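Local coordinates for protein GH18 chiitnase (Pseudoalteromonas aurantia, PDB 6K7Z) that probably hydrolyses chitin by cutting internal linkages of the chain, as an endochitinase of glycoside hydrolase family 18, at residues T239-N242 / E243-P247. Residues are numbered along the deposited sequence; the frame is centred on the assembly and turned at random.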
loop_
_atom_site.group_PDB
_atom_site.type_symbol
_atom_site.label_atom_id
_atom_site.label_comp_id
_atom_site.label_asym_id
_atom_site.label_seq_id
_atom_site.Cartn_x
_atom_site.Cartn_y
_atom_site.Cartn_z
ATOM N N THR A 239 -6.417 13.141 -17.126
ATOM C CA THR A 239 -6.896 13.916 -15.988
ATOM C C THR A 239 -5.960 13.773 -14.792
ATOM O O THR A 239 -5.656 14.762 -14.113
ATOM C CB THR A 239 -8.311 13.471 -15.639
ATOM O OG1 THR A 239 -9.066 13.367 -16.859
ATOM C CG2 THR A 239 -8.977 14.478 -14.711
ATOM N N ILE A 240 -5.479 12.553 -14.526
ATOM C CA ILE A 240 -4.489 12.379 -13.459
ATOM C C ILE A 240 -3.281 13.263 -13.723
ATOM O O ILE A 240 -2.800 13.976 -12.835
ATOM C CB ILE A 240 -4.068 10.905 -13.334
ATOM C CG1 ILE A 240 -5.241 10.011 -12.937
ATOM C CG2 ILE A 240 -2.906 10.767 -12.326
ATOM C CD1 ILE A 240 -4.936 8.507 -13.145
ATOM N N ILE A 241 -2.774 13.226 -14.959
ATOM C CA ILE A 241 -1.557 13.961 -15.288
ATOM C C ILE A 241 -1.773 15.457 -15.115
ATOM O O ILE A 241 -1.020 16.136 -14.407
ATOM C CB ILE A 241 -1.101 13.626 -16.719
ATOM C CG1 ILE A 241 -0.557 12.197 -16.783
ATOM C CG2 ILE A 241 -0.049 14.614 -17.197
ATOM C CD1 ILE A 241 -0.220 11.773 -18.202
ATOM N N ASN A 242 -2.820 15.989 -15.737
ATOM C CA ASN A 242 -2.927 17.430 -15.860
ATOM C C ASN A 242 -3.716 18.094 -14.734
ATOM O O ASN A 242 -3.618 19.315 -14.580
ATOM C CB ASN A 242 -3.531 17.775 -17.223
ATOM C CG ASN A 242 -2.520 17.619 -18.347
ATOM O OD1 ASN A 242 -1.529 18.359 -18.402
ATOM N ND2 ASN A 242 -2.749 16.653 -19.242
ATOM N N GLU A 243 -4.474 17.337 -13.933
ATOM C CA GLU A 243 -5.228 17.917 -12.831
ATOM C C GLU A 243 -4.775 17.431 -11.464
ATOM O O GLU A 243 -5.227 17.989 -10.455
ATOM C CB GLU A 243 -6.735 17.645 -12.985
ATOM C CG GLU A 243 -7.308 18.128 -14.327
ATOM C CD GLU A 243 -8.820 18.340 -14.323
ATOM O OE1 GLU A 243 -9.384 18.738 -13.277
ATOM O OE2 GLU A 243 -9.451 18.150 -15.386
ATOM N N VAL A 244 -3.889 16.436 -11.398
ATOM C CA VAL A 244 -3.326 15.994 -10.126
ATOM C C VAL A 244 -1.812 16.157 -10.131
ATOM O O VAL A 244 -1.254 16.893 -9.309
ATOM C CB VAL A 244 -3.711 14.531 -9.833
ATOM C CG1 VAL A 244 -2.982 14.025 -8.596
ATOM C CG2 VAL A 244 -5.209 14.387 -9.680
ATOM N N ILE A 245 -1.141 15.439 -11.040
ATOM C CA ILE A 245 0.317 15.367 -11.034
ATOM C C ILE A 245 0.927 16.740 -11.290
ATOM O O ILE A 245 1.758 17.229 -10.518
ATOM C CB ILE A 245 0.811 14.329 -12.058
ATOM C CG1 ILE A 245 0.485 12.903 -11.580
ATOM C CG2 ILE A 245 2.307 14.486 -12.291
ATOM C CD1 ILE A 245 0.832 11.812 -12.578
ATOM N N LYS A 246 0.542 17.381 -12.387
ATOM C CA LYS A 246 1.134 18.685 -12.671
ATOM C C LYS A 246 0.789 19.731 -11.617
ATOM O O LYS A 246 1.706 20.453 -11.194
ATOM C CB LYS A 246 0.761 19.134 -14.088
ATOM C CG LYS A 246 1.544 18.334 -15.124
ATOM C CD LYS A 246 1.401 18.861 -16.542
ATOM C CE LYS A 246 2.167 17.983 -17.524
ATOM N NZ LYS A 246 3.644 18.044 -17.321
ATOM N N PRO A 247 -0.447 19.852 -11.127
ATOM C CA PRO A 247 -0.691 20.830 -10.051
ATOM C C PRO A 247 0.114 20.561 -8.787
ATOM O O PRO A 247 0.531 21.516 -8.117
ATOM C CB PRO A 247 -2.203 20.711 -9.811
ATOM C CG PRO A 247 -2.747 20.226 -11.124
ATOM C CD PRO A 247 -1.708 19.257 -11.614
#
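Two backbone N-H groups converge on the carbonyl oxygen of I240, and the helix widens by one residue as they do. V244 N reaches I240 O at 3.0 Å with a bent N-H (137°) from above the carbonyl plane, an i to i+4 bond, bent rather than long. I245 N, five residues after I240, reaches I240 O at 2.8 Å and almost straight. One residue earlier the spacing is still alpha-helical, E243 N donating to T239 O at 2.8 Å; one residue later it is pi-type, K246 N giving its hydrogen to I241 O at 2.8 Å and 165°.

P247 has no N-H to offer the next carbonyl: its CD sits 3.5 Å from N242 O, and the helix kinks there. The side-chain ND2 of N242, meanwhile, turns back to bond weakly with the carbonyl of Q238, while its OD1 lies alongside the K246 chain, 3.5 Å from CD. With CG anti to its carbonyl carbon (chi1 -74°), K246 runs back past I241 O and brings CE beside CG2 of I241. T239 and E243 point the same way, methyl CG2 next to the carboxylate.

On the buried side I240 CG2 and I245 CD1 meet at 3.9 Å, the two side chains crossing at a slant. Both also pack on I274 of helix 269-277, whereas I240 and V244 touch F223 of strand 219-224. V244 instead lays its CB against I240 O. This is a pi-bulge followed by a proline kink in helix 237-251, an outer helix of the TIM barrel that links strands 219-224 and 256-260 as a beta-alpha-beta crossover.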